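Local coordinates for protein HNH homing endonuclease (Bacillus phage SPO1, PDB 1U3E) that binds DNA and, as an HNH homing endonuclease associated with intron homing, probably cleaves it, at residues D37-F45 with T52-A60; M1-H12 with V15-K25. All blocks are in the same frame, centred on the assembly; numbering follows the deposited sequence.

Contact 1 (D37-F45 with T52-A60); sequences DGYHRIGLF and TFQVHRLVA. With EDO (1,2-ethanediol), chain J; nucleotides of chain C.
A DNA-reading beta hairpin running into a helix is held here by Ile42 and Phe53, an antiparallel hydrogen-bonded pair in which Phe53 N donates to Ile42 O (2.8 Å) and Phe53 O accepts from Ile42 N. One bond further on, Val55 N, in the first turn of helix 55-63, reaches His40 O at 2.8 Å. On the Ile42 and Phe53 face, Ile42 CD1 meets Leu58 CD1 tip to tip at 4.0 Å, while Leu44 crosses Phe53 at about a right angle, CD1 to CD1 3.6 Å; Val21 of strand 21-23 packs against Ile42 and Leu44. The other face, bearing Arg41, Thr52 and Gln54, reads DNA bases at their major-groove edges. A bend at chi2 (106°) turns the Arg41 guanidinium edge-on to O4 of DT3 of chain C, which receives NH1 and NH2 (NH2 at 3.0 Å). Asp37 fixes that group: OD1 takes NH2 in a salt bridge through its syn lone pair, and OD2 accepts Tyr39 N in an Asx turn. Thr52 OG1 bonds to a guanine O6. Gln54, at the helix N-cap position, sends NE2 to OP2 of DT3 of chain C, and His56 NE2 grips OP2 of DT2 of chain C at 2.6 Å. The His56 ring lies oblique to that of Tyr39, planes 36° apart; Tyr39 OH bonds to OP1 of DG1 of chain C, and the Tyr39 side chain is about 7 Å from the bound manganese.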
loop_
_atom_site.group_PDB
_atom_site.type_symbol
_atom_site.label_atom_id
_atom_site.label_comp_id
_atom_site.label_asym_id
_atom_site.label_seq_id
_atom_site.Cartn_x
_atom_site.Cartn_y
_atom_site.Cartn_z
ATOM N N ASP D 37 1.691 8.700 -9.116
ATOM C CA ASP D 37 0.582 8.269 -8.270
ATOM C C ASP D 37 -0.656 9.131 -8.500
ATOM O O ASP D 37 -1.734 8.829 -8.006
ATOM C CB ASP D 37 0.981 8.226 -6.782
ATOM C CG ASP D 37 1.291 9.586 -6.188
ATOM O OD1 ASP D 37 1.826 9.631 -5.064
ATOM O OD2 ASP D 37 1.005 10.605 -6.854
ATOM N N GLY D 38 -0.464 10.208 -9.241
ATOM C CA GLY D 38 -1.567 11.078 -9.645
ATOM C C GLY D 38 -2.169 12.071 -8.627
ATOM O O GLY D 38 -3.218 12.653 -8.899
ATOM N N TYR D 39 -1.539 12.298 -7.482
ATOM C CA TYR D 39 -2.070 13.286 -6.547
ATOM C C TYR D 39 -1.392 14.624 -6.681
ATOM O O TYR D 39 -0.158 14.682 -6.658
ATOM C CB TYR D 39 -1.904 12.808 -5.115
ATOM C CG TYR D 39 -2.711 11.592 -4.819
ATOM C CD1 TYR D 39 -2.125 10.332 -4.816
ATOM C CD2 TYR D 39 -4.081 11.691 -4.581
ATOM C CE1 TYR D 39 -2.888 9.185 -4.581
ATOM C CE2 TYR D 39 -4.857 10.556 -4.350
ATOM C CZ TYR D 39 -4.251 9.304 -4.352
ATOM O OH TYR D 39 -5.008 8.182 -4.136
ATOM N N HIS D 40 -2.166 15.692 -6.817
ATOM C CA HIS D 40 -1.553 17.033 -6.923
ATOM C C HIS D 40 -0.869 17.523 -5.675
ATOM O O HIS D 40 -1.499 17.674 -4.624
ATOM C CB HIS D 40 -2.622 18.051 -7.298
ATOM C CG HIS D 40 -3.404 17.694 -8.553
ATOM N ND1 HIS D 40 -4.270 18.571 -9.167
ATOM C CD2 HIS D 40 -3.438 16.553 -9.282
ATOM C CE1 HIS D 40 -4.806 17.985 -10.222
ATOM N NE2 HIS D 40 -4.319 16.760 -10.314
ATOM N N ARG D 41 0.434 17.784 -5.786
ATOM C CA ARG D 41 1.234 18.281 -4.662
ATOM C C ARG D 41 1.857 19.646 -4.965
ATOM O O ARG D 41 1.887 20.096 -6.107
ATOM C CB ARG D 41 2.369 17.306 -4.327
ATOM C CG ARG D 41 1.913 15.888 -4.001
ATOM C CD ARG D 41 2.197 14.917 -5.129
ATOM N NE ARG D 41 1.979 13.523 -4.737
ATOM C CZ ARG D 41 2.632 12.930 -3.745
ATOM N NH1 ARG D 41 3.538 13.616 -3.058
ATOM N NH2 ARG D 41 2.375 11.666 -3.431
ATOM N N ILE D 42 2.349 20.303 -3.928
ATOM C CA ILE D 42 3.005 21.588 -4.079
ATOM C C ILE D 42 3.949 21.729 -2.906
ATOM O O ILE D 42 3.841 20.986 -1.936
ATOM C CB ILE D 42 2.000 22.778 -4.097
ATOM C CG1 ILE D 42 1.067 22.726 -2.894
ATOM C CG2 ILE D 42 1.179 22.750 -5.370
ATOM C CD1 ILE D 42 1.672 23.187 -1.604
ATOM N N GLY D 43 4.890 22.659 -2.991
ATOM C CA GLY D 43 5.820 22.844 -1.893
ATOM C C GLY D 43 5.633 24.197 -1.236
ATOM O O GLY D 43 5.631 25.230 -1.909
ATOM N N LEU D 44 5.462 24.202 0.080
ATOM C CA LEU D 44 5.288 25.448 0.800
ATOM C C LEU D 44 6.548 25.706 1.612
ATOM O O LEU D 44 7.012 24.830 2.345
ATOM C CB LEU D 44 4.073 25.359 1.719
ATOM C CG LEU D 44 2.760 24.952 1.049
ATOM C CD1 LEU D 44 1.643 24.916 2.079
ATOM C CD2 LEU D 44 2.426 25.932 -0.055
ATOM N N PHE D 45 7.106 26.908 1.471
ATOM C CA PHE D 45 8.318 27.271 2.190
ATOM C C PHE D 45 8.084 28.094 3.444
ATOM O O PHE D 45 7.311 29.050 3.452
ATOM C CB PHE D 45 9.281 28.009 1.271
ATOM C CG PHE D 45 10.130 27.099 0.444
ATOM C CD1 PHE D 45 9.580 26.381 -0.611
ATOM C CD2 PHE D 45 11.480 26.941 0.733
ATOM C CE1 PHE D 45 10.367 25.514 -1.372
ATOM C CE2 PHE D 45 12.272 26.078 -0.017
ATOM C CZ PHE D 45 11.715 25.362 -1.074
ATOM N N THR D 52 6.750 19.535 1.375
ATOM C CA THR D 52 5.813 19.132 0.327
ATOM C C THR D 52 4.432 18.812 0.884
ATOM O O THR D 52 4.295 18.042 1.840
ATOM C CB THR D 52 6.297 17.892 -0.447
ATOM O OG1 THR D 52 7.704 17.974 -0.671
ATOM C CG2 THR D 52 5.617 17.827 -1.793
ATOM N N PHE D 53 3.406 19.397 0.274
ATOM C CA PHE D 53 2.029 19.170 0.706
ATOM C C PHE D 53 1.110 18.668 -0.419
ATOM O O PHE D 53 1.407 18.853 -1.600
ATOM C CB PHE D 53 1.457 20.454 1.322
ATOM C CG PHE D 53 2.093 20.840 2.644
ATOM C CD1 PHE D 53 3.191 21.694 2.685
ATOM C CD2 PHE D 53 1.585 20.346 3.849
ATOM C CE1 PHE D 53 3.769 22.052 3.910
ATOM C CE2 PHE D 53 2.151 20.693 5.067
ATOM C CZ PHE D 53 3.243 21.545 5.103
ATOM N N GLN D 54 0.014 18.006 -0.033
ATOM C CA GLN D 54 -0.976 17.486 -0.984
ATOM C C GLN D 54 -2.161 18.442 -1.117
ATOM O O GLN D 54 -2.933 18.623 -0.173
ATOM C CB GLN D 54 -1.519 16.137 -0.542
ATOM C CG GLN D 54 -0.576 14.992 -0.681
ATOM C CD GLN D 54 -1.288 13.667 -0.560
ATOM O OE1 GLN D 54 -1.721 13.091 -1.551
ATOM N NE2 GLN D 54 -1.429 13.184 0.664
ATOM N N VAL D 55 -2.306 19.037 -2.297
ATOM C CA VAL D 55 -3.374 19.979 -2.560
ATOM C C VAL D 55 -4.717 19.528 -2.019
ATOM O O VAL D 55 -5.428 20.320 -1.413
ATOM C CB VAL D 55 -3.503 20.252 -4.066
ATOM C CG1 VAL D 55 -4.737 21.109 -4.359
ATOM C CG2 VAL D 55 -2.255 20.936 -4.552
ATOM N N HIS D 56 -5.084 18.269 -2.211
ATOM C CA HIS D 56 -6.378 17.872 -1.700
ATOM C C HIS D 56 -6.477 17.827 -0.180
ATOM O O HIS D 56 -7.577 17.915 0.365
ATOM C CB HIS D 56 -6.847 16.548 -2.307
ATOM C CG HIS D 56 -6.042 15.362 -1.901
ATOM N ND1 HIS D 56 -4.845 15.037 -2.494
ATOM C CD2 HIS D 56 -6.280 14.400 -0.981
ATOM C CE1 HIS D 56 -4.381 13.923 -1.960
ATOM N NE2 HIS D 56 -5.232 13.517 -1.039
ATOM N N ARG D 57 -5.357 17.691 0.520
ATOM C CA ARG D 57 -5.429 17.690 1.972
ATOM C C ARG D 57 -5.599 19.137 2.417
ATOM O O ARG D 57 -6.393 19.438 3.314
ATOM C CB ARG D 57 -4.162 17.133 2.604
ATOM C CG ARG D 57 -4.004 15.654 2.534
ATOM C CD ARG D 57 -3.261 15.167 3.750
ATOM N NE ARG D 57 -4.105 14.304 4.564
ATOM C CZ ARG D 57 -4.167 14.350 5.889
ATOM N NH1 ARG D 57 -3.427 15.223 6.565
ATOM N NH2 ARG D 57 -4.977 13.527 6.541
ATOM N N LEU D 58 -4.850 20.033 1.783
ATOM C CA LEU D 58 -4.930 21.443 2.125
ATOM C C LEU D 58 -6.356 21.960 1.951
ATOM O O LEU D 58 -6.853 22.729 2.779
ATOM C CB LEU D 58 -3.958 22.265 1.271
ATOM C CG LEU D 58 -2.465 21.972 1.447
ATOM C CD1 LEU D 58 -1.684 22.783 0.454
ATOM C CD2 LEU D 58 -2.011 22.310 2.842
ATOM N N VAL D 59 -7.022 21.536 0.885
ATOM C CA VAL D 59 -8.384 21.987 0.657
ATOM C C VAL D 59 -9.254 21.425 1.768
ATOM O O VAL D 59 -9.902 22.166 2.508
ATOM C CB VAL D 59 -8.912 21.519 -0.720
ATOM C CG1 VAL D 59 -10.332 21.999 -0.928
ATOM C CG2 VAL D 59 -8.024 22.064 -1.830
ATOM N N ALA D 60 -9.239 20.106 1.890
ATOM C CA ALA D 60 -10.011 19.427 2.910
ATOM C C ALA D 60 -9.771 20.020 4.306
ATOM O O ALA D 60 -10.717 20.276 5.052
ATOM C CB ALA D 60 -9.668 17.955 2.908
HETATM C C1 EDO J . 10.415 21.022 -1.090
HETATM O O1 EDO J . 9.560 20.187 -1.904
HETATM C C2 EDO J . 11.805 20.358 -0.992
HETATM O O2 EDO J . 11.626 19.049 -0.383
ATOM P P DT C 2 -4.631 11.234 2.216
ATOM O OP1 DT C 2 -5.420 11.929 3.266
ATOM O OP2 DT C 2 -4.639 11.846 0.861
ATOM O "O5'" DT C 2 -3.140 10.929 2.721
ATOM C "C5'" DT C 2 -2.962 10.383 4.048
ATOM C "C4'" DT C 2 -1.492 10.288 4.389
ATOM O "O4'" DT C 2 -0.947 9.179 3.656
ATOM C "C3'" DT C 2 -0.643 11.502 4.027
ATOM O "O3'" DT C 2 -0.441 12.412 5.080
ATOM C "C2'" DT C 2 0.695 10.871 3.740
ATOM C "C1'" DT C 2 0.392 9.469 3.354
ATOM N N1 DT C 2 0.649 9.248 1.951
ATOM C C2 DT C 2 1.898 8.784 1.692
ATOM O O2 DT C 2 2.761 8.595 2.535
ATOM N N3 DT C 2 2.108 8.560 0.376
ATOM C C4 DT C 2 1.244 8.746 -0.664
ATOM O O4 DT C 2 1.608 8.503 -1.818
ATOM C C5 DT C 2 -0.055 9.223 -0.303
ATOM C C7 DT C 2 -1.079 9.441 -1.373
ATOM C C6 DT C 2 -0.298 9.457 0.992
ATOM P P DT C 3 0.276 13.791 4.765
ATOM O OP1 DT C 3 -0.145 14.753 5.807
ATOM O OP2 DT C 3 0.037 14.151 3.360
ATOM O "O5'" DT C 3 1.857 13.515 4.940
ATOM C "C5'" DT C 3 2.347 13.007 6.193
ATOM C "C4'" DT C 3 3.790 12.584 6.034
ATOM O "O4'" DT C 3 3.898 11.542 5.010
ATOM C "C3'" DT C 3 4.731 13.701 5.580
ATOM O "O3'" DT C 3 5.529 14.097 6.691
ATOM C "C2'" DT C 3 5.695 13.071 4.592
ATOM C "C1'" DT C 3 5.082 11.724 4.268
ATOM N N1 DT C 3 4.804 11.573 2.834
ATOM C C2 DT C 3 5.782 10.974 2.077
ATOM O O2 DT C 3 6.832 10.575 2.553
ATOM N N3 DT C 3 5.485 10.859 0.740
ATOM C C4 DT C 3 4.329 11.280 0.103
ATOM O O4 DT C 3 4.200 11.105 -1.112
ATOM C C5 DT C 3 3.344 11.907 0.967
ATOM C C7 DT C 3 2.064 12.418 0.363
ATOM C C6 DT C 3 3.631 12.024 2.268
ATOM O OP3 DG C 1 -9.914 8.472 -2.181
ATOM P P DG C 1 -8.550 9.097 -2.351
ATOM O OP1 DG C 1 -7.967 8.826 -3.718
ATOM O OP2 DG C 1 -8.519 10.522 -1.908
ATOM O "O5'" DG C 1 -7.610 8.282 -1.315
ATOM C "C5'" DG C 1 -6.316 8.785 -0.966
ATOM C "C4'" DG C 1 -5.843 8.172 0.329
ATOM O "O4'" DG C 1 -5.254 6.897 0.029
ATOM C "C3'" DG C 1 -4.738 8.955 1.005
ATOM O "O3'" DG C 1 -5.251 9.778 2.033
ATOM C "C2'" DG C 1 -3.932 7.879 1.702
ATOM C "C1'" DG C 1 -4.111 6.667 0.828
ATOM N N9 DG C 1 -2.991 6.477 -0.085
ATOM C C8 DG C 1 -3.027 6.530 -1.458
ATOM N N7 DG C 1 -1.868 6.291 -2.009
ATOM C C5 DG C 1 -1.021 6.078 -0.934
ATOM C C6 DG C 1 0.343 5.777 -0.909
ATOM O O6 DG C 1 1.111 5.630 -1.861
ATOM N N1 DG C 1 0.816 5.641 0.390
ATOM C C2 DG C 1 0.062 5.783 1.520
ATOM N N2 DG C 1 0.701 5.612 2.683
ATOM N N3 DG C 1 -1.225 6.068 1.510
ATOM C C4 DG C 1 -1.697 6.199 0.258
#

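Contact 2 (M1-H12 with V15-K25); sequences MEWKDIKGYEGH and VSNTGEVYSIK. With EDO (1,2-ethanediol), chain P.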
loop_
_atom_site.group_PDB
_atom_site.type_symbol
_atom_site.label_atom_id
_atom_site.label_comp_id
_atom_site.label_asym_id
_atom_site.label_seq_id
_atom_site.Cartn_x
_atom_site.Cartn_y
_atom_site.Cartn_z
ATOM N N MET D 1 -15.351 31.762 -5.558
ATOM C CA MET D 1 -14.191 30.915 -5.145
ATOM C C MET D 1 -13.625 31.407 -3.806
ATOM O O MET D 1 -13.015 32.477 -3.723
ATOM C CB MET D 1 -13.102 30.953 -6.225
ATOM C CG MET D 1 -11.885 30.123 -5.886
ATOM S SD MET D 1 -10.485 30.392 -6.964
ATOM C CE MET D 1 -10.834 29.243 -8.309
ATOM N N GLU D 2 -13.829 30.613 -2.763
ATOM C CA GLU D 2 -13.371 30.958 -1.426
ATOM C C GLU D 2 -11.885 30.744 -1.158
ATOM O O GLU D 2 -11.309 29.720 -1.545
ATOM C CB GLU D 2 -14.172 30.174 -0.390
ATOM C CG GLU D 2 -15.637 30.546 -0.322
ATOM C CD GLU D 2 -15.844 32.020 -0.033
ATOM O OE1 GLU D 2 -15.045 32.589 0.747
ATOM O OE2 GLU D 2 -16.808 32.604 -0.575
ATOM N N TRP D 3 -11.284 31.723 -0.481
ATOM C CA TRP D 3 -9.874 31.673 -0.107
ATOM C C TRP D 3 -9.692 31.733 1.409
ATOM O O TRP D 3 -10.380 32.487 2.108
ATOM C CB TRP D 3 -9.095 32.839 -0.708
ATOM C CG TRP D 3 -8.843 32.781 -2.184
ATOM C CD1 TRP D 3 -9.555 33.408 -3.157
ATOM C CD2 TRP D 3 -7.756 32.121 -2.844
ATOM N NE1 TRP D 3 -8.977 33.192 -4.380
ATOM C CE2 TRP D 3 -7.870 32.404 -4.216
ATOM C CE3 TRP D 3 -6.696 31.322 -2.406
ATOM C CZ2 TRP D 3 -6.967 31.915 -5.159
ATOM C CZ3 TRP D 3 -5.800 30.838 -3.343
ATOM C CH2 TRP D 3 -5.942 31.136 -4.706
ATOM N N LYS D 4 -8.754 30.940 1.912
ATOM C CA LYS D 4 -8.446 30.914 3.331
ATOM C C LYS D 4 -6.938 30.899 3.473
ATOM O O LYS D 4 -6.232 30.463 2.576
ATOM C CB LYS D 4 -9.045 29.670 3.985
ATOM C CG LYS D 4 -10.371 29.914 4.691
ATOM C CD LYS D 4 -10.817 28.691 5.448
ATOM C CE LYS D 4 -12.074 28.974 6.227
ATOM N NZ LYS D 4 -12.563 27.782 6.976
ATOM N N ASP D 5 -6.436 31.395 4.591
ATOM C CA ASP D 5 -4.999 31.397 4.809
ATOM C C ASP D 5 -4.520 30.036 5.289
ATOM O O ASP D 5 -5.045 29.496 6.265
ATOM C CB ASP D 5 -4.626 32.453 5.837
ATOM C CG ASP D 5 -4.651 33.835 5.262
ATOM O OD1 ASP D 5 -3.784 34.118 4.409
ATOM O OD2 ASP D 5 -5.534 34.628 5.651
ATOM N N ILE D 6 -3.518 29.489 4.609
ATOM C CA ILE D 6 -2.988 28.189 4.985
ATOM C C ILE D 6 -2.455 28.225 6.409
ATOM O O ILE D 6 -1.462 28.882 6.708
ATOM C CB ILE D 6 -1.881 27.731 4.004
ATOM C CG1 ILE D 6 -2.470 27.631 2.594
ATOM C CG2 ILE D 6 -1.314 26.375 4.433
ATOM C CD1 ILE D 6 -1.537 27.060 1.569
ATOM N N LYS D 7 -3.143 27.518 7.294
ATOM C CA LYS D 7 -2.750 27.470 8.691
ATOM C C LYS D 7 -1.287 27.094 8.810
ATOM O O LYS D 7 -0.822 26.161 8.155
ATOM C CB LYS D 7 -3.611 26.456 9.451
ATOM C CG LYS D 7 -5.089 26.847 9.547
ATOM C CD LYS D 7 -5.933 25.723 10.142
ATOM C CE LYS D 7 -7.417 26.011 9.988
ATOM N NZ LYS D 7 -8.244 24.794 10.245
ATOM N N GLY D 8 -0.559 27.836 9.639
ATOM C CA GLY D 8 0.843 27.543 9.847
ATOM C C GLY D 8 1.710 28.192 8.812
ATOM O O GLY D 8 2.924 28.023 8.830
ATOM N N TYR D 9 1.078 28.926 7.904
ATOM C CA TYR D 9 1.778 29.637 6.839
ATOM C C TYR D 9 1.081 30.949 6.539
ATOM O O TYR D 9 1.210 31.490 5.447
ATOM C CB TYR D 9 1.820 28.800 5.557
ATOM C CG TYR D 9 2.806 27.655 5.576
ATOM C CD1 TYR D 9 2.461 26.414 6.104
ATOM C CD2 TYR D 9 4.091 27.814 5.060
ATOM C CE1 TYR D 9 3.370 25.355 6.115
ATOM C CE2 TYR D 9 5.000 26.762 5.070
ATOM C CZ TYR D 9 4.633 25.536 5.597
ATOM O OH TYR D 9 5.527 24.495 5.585
ATOM N N GLU D 10 0.334 31.444 7.516
ATOM C CA GLU D 10 -0.411 32.689 7.382
ATOM C C GLU D 10 0.503 33.838 6.954
ATOM O O GLU D 10 1.606 34.004 7.481
ATOM C CB GLU D 10 -1.090 33.044 8.708
ATOM C CG GLU D 10 -2.000 31.964 9.298
ATOM C CD GLU D 10 -1.245 30.850 10.018
ATOM O OE1 GLU D 10 -1.905 29.952 10.580
ATOM O OE2 GLU D 10 0.005 30.869 10.028
ATOM N N GLY D 11 0.033 34.635 5.997
ATOM C CA GLY D 11 0.824 35.753 5.516
ATOM C C GLY D 11 1.758 35.358 4.389
ATOM O O GLY D 11 2.349 36.211 3.738
ATOM N N HIS D 12 1.888 34.060 4.147
ATOM C CA HIS D 12 2.764 33.567 3.100
ATOM C C HIS D 12 1.991 32.953 1.945
ATOM O O HIS D 12 2.186 33.331 0.789
ATOM C CB HIS D 12 3.728 32.552 3.694
ATOM C CG HIS D 12 4.721 33.160 4.629
ATOM N ND1 HIS D 12 5.971 33.572 4.221
ATOM C CD2 HIS D 12 4.627 33.487 5.938
ATOM C CE1 HIS D 12 6.604 34.128 5.237
ATOM N NE2 HIS D 12 5.810 34.090 6.292
ATOM N N VAL D 15 -5.113 29.282 0.253
ATOM C CA VAL D 15 -5.705 28.187 -0.505
ATOM C C VAL D 15 -7.155 28.473 -0.881
ATOM O O VAL D 15 -7.857 29.168 -0.161
ATOM C CB VAL D 15 -5.616 26.880 0.325
ATOM C CG1 VAL D 15 -6.063 27.144 1.761
ATOM C CG2 VAL D 15 -6.444 25.785 -0.306
ATOM N N SER D 16 -7.608 27.928 -2.004
ATOM C CA SER D 16 -8.993 28.136 -2.417
ATOM C C SER D 16 -9.717 26.797 -2.454
ATOM O O SER D 16 -9.106 25.753 -2.662
ATOM C CB SER D 16 -9.066 28.784 -3.798
ATOM O OG SER D 16 -8.803 27.833 -4.811
ATOM N N ASN D 17 -11.026 26.828 -2.255
ATOM C CA ASN D 17 -11.812 25.604 -2.259
ATOM C C ASN D 17 -11.796 24.881 -3.607
ATOM O O ASN D 17 -12.311 23.772 -3.736
ATOM C CB ASN D 17 -13.251 25.920 -1.862
ATOM C CG ASN D 17 -13.864 26.979 -2.730
ATOM O OD1 ASN D 17 -15.064 27.200 -2.689
ATOM N ND2 ASN D 17 -13.042 27.648 -3.522
ATOM N N THR D 18 -11.205 25.503 -4.615
ATOM C CA THR D 18 -11.161 24.881 -5.926
ATOM C C THR D 18 -9.881 24.094 -6.088
ATOM O O THR D 18 -9.714 23.355 -7.055
ATOM C CB THR D 18 -11.231 25.924 -7.029
ATOM O OG1 THR D 18 -10.075 26.755 -6.964
ATOM C CG2 THR D 18 -12.454 26.780 -6.855
ATOM N N GLY D 19 -8.977 24.256 -5.129
ATOM C CA GLY D 19 -7.711 23.552 -5.179
ATOM C C GLY D 19 -6.551 24.414 -5.640
ATOM O O GLY D 19 -5.544 23.897 -6.109
ATOM N N GLU D 20 -6.690 25.726 -5.515
ATOM C CA GLU D 20 -5.629 26.637 -5.918
ATOM C C GLU D 20 -4.794 27.073 -4.714
ATOM O O GLU D 20 -5.331 27.433 -3.659
ATOM C CB GLU D 20 -6.217 27.871 -6.603
ATOM C CG GLU D 20 -6.555 27.695 -8.071
ATOM C CD GLU D 20 -7.416 28.824 -8.596
ATOM O OE1 GLU D 20 -7.295 29.942 -8.061
ATOM O OE2 GLU D 20 -8.204 28.602 -9.541
ATOM N N VAL D 21 -3.477 27.020 -4.877
ATOM C CA VAL D 21 -2.559 27.429 -3.826
ATOM C C VAL D 21 -1.817 28.663 -4.336
ATOM O O VAL D 21 -1.020 28.591 -5.272
ATOM C CB VAL D 21 -1.563 26.312 -3.495
ATOM C CG1 VAL D 21 -0.565 26.783 -2.477
ATOM C CG2 VAL D 21 -2.299 25.129 -2.960
ATOM N N TYR D 22 -2.102 29.798 -3.711
ATOM C CA TYR D 22 -1.514 31.077 -4.080
ATOM C C TYR D 22 -0.388 31.496 -3.139
ATOM O O TYR D 22 -0.472 31.268 -1.937
ATOM C CB TYR D 22 -2.613 32.147 -4.055
ATOM C CG TYR D 22 -2.117 33.560 -4.225
ATOM C CD1 TYR D 22 -1.549 33.980 -5.433
ATOM C CD2 TYR D 22 -2.204 34.480 -3.180
ATOM C CE1 TYR D 22 -1.081 35.281 -5.601
ATOM C CE2 TYR D 22 -1.736 35.786 -3.335
ATOM C CZ TYR D 22 -1.177 36.178 -4.551
ATOM O OH TYR D 22 -0.711 37.463 -4.724
ATOM N N SER D 23 0.665 32.096 -3.689
ATOM C CA SER D 23 1.773 32.592 -2.875
ATOM C C SER D 23 1.617 34.100 -2.832
ATOM O O SER D 23 1.180 34.701 -3.805
ATOM C CB SER D 23 3.127 32.261 -3.495
ATOM O OG SER D 23 4.169 32.854 -2.733
ATOM N N ILE D 24 1.966 34.720 -1.712
ATOM C CA ILE D 24 1.828 36.161 -1.635
ATOM C C ILE D 24 3.105 36.879 -2.039
ATOM O O ILE D 24 3.060 37.848 -2.794
ATOM C CB ILE D 24 1.413 36.619 -0.238
ATOM C CG1 ILE D 24 0.141 35.893 0.195
ATOM C CG2 ILE D 24 1.131 38.104 -0.266
ATOM C CD1 ILE D 24 -0.438 36.390 1.495
ATOM N N LYS D 25 4.243 36.406 -1.547
ATOM C CA LYS D 25 5.519 37.026 -1.886
ATOM C C LYS D 25 5.950 36.679 -3.310
ATOM O O LYS D 25 6.605 37.476 -3.980
ATOM C CB LYS D 25 6.610 36.574 -0.911
ATOM C CG LYS D 25 7.974 37.196 -1.185
ATOM C CD LYS D 25 9.017 36.715 -0.184
ATOM C CE LYS D 25 10.306 37.520 -0.285
ATOM N NZ LYS D 25 10.088 38.953 0.049
HETATM C C1 EDO P . -13.297 23.444 9.059
HETATM O O1 EDO P . -13.103 23.563 7.632
HETATM C C2 EDO P . -12.936 24.794 9.750
HETATM O O2 EDO P . -11.533 25.131 9.477
#
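Ser16 CB sits over the six-membered ring of Trp3 as a CH-pi contact, 3.6 Å from the centroid and 7° off the ring normal. The indole lies across strand 13-16, over Ser16, and reaches Tyr22 of strand 21-23, whose CB touches CZ3 of Trp3 at 3.5 Å. With its CG anti to the backbone N (chi1 172°), Tyr22 carries its own ring away from the segment of Trp3. Glu20 crosses the indole obliquely, OE1 lying 3.5 Å from Trp3 CZ2. Met1, extended as far as SD, crosses Thr18 and Glu20 at about right angles; Met1 CG lies 3.5 Å from Thr18 CG2. Ser16 OG, set between its own N and carbonyl carbon, is well placed to share a hydrogen bond with Thr18 OG1 within the type I turn from Ser16 to Gly19, and to accept Glu20 N (3.1 Å) just after it. These residues belong to the antiparallel four-stranded sheet of the NUMOD4 region: strand 3-5 is an outermost strand, joined to 13-16 by paired bonds between Lys4 and Val15 and, just beyond the strand ends, by Asn17 N to Glu2 O. On the Lys4 and Val15 face, Ile6 crosses Val15 at about a right angle, CG1 to CG1 3.7 Å, and Ile6 CD1 reaches Val21 CG1 at 4.2 Å; Phe63 of helix 55-63 packs on Val15, and Leu44 packs on Ile6. Lys4 NZ bonds to His62 O. After the type II turn from Ile6 to Tyr9, in which Gly8 N bonds to Glu10 OE1, the chain returns to the third strand's end, where His12 O accepts Ile24 N at 2.9 Å and Ile24 CD1 lies against Gly11 O.

How the contacts relate
From the N terminus the chain first makes contact 2: strand 3-5 is joined to strand 13-16 around the turn that begins at Ile6, and the tight turn from Ser16 to Gly19 leads into strand 21-23. Only then does contact 1 open, closing the hairpin of strands 41-46 and 49-54 and leading straight into helix 55-63. The two are therefore in series, neither nested nor crossed, yet their centres lie 12 Å apart and they touch. Phe53 CE1 lies 3.4 Å from Tyr9 OH, and Val55 CG1 packs against Gly19 O. Together they bring the N-terminal sheet against the DNA-reading hairpin and its helix.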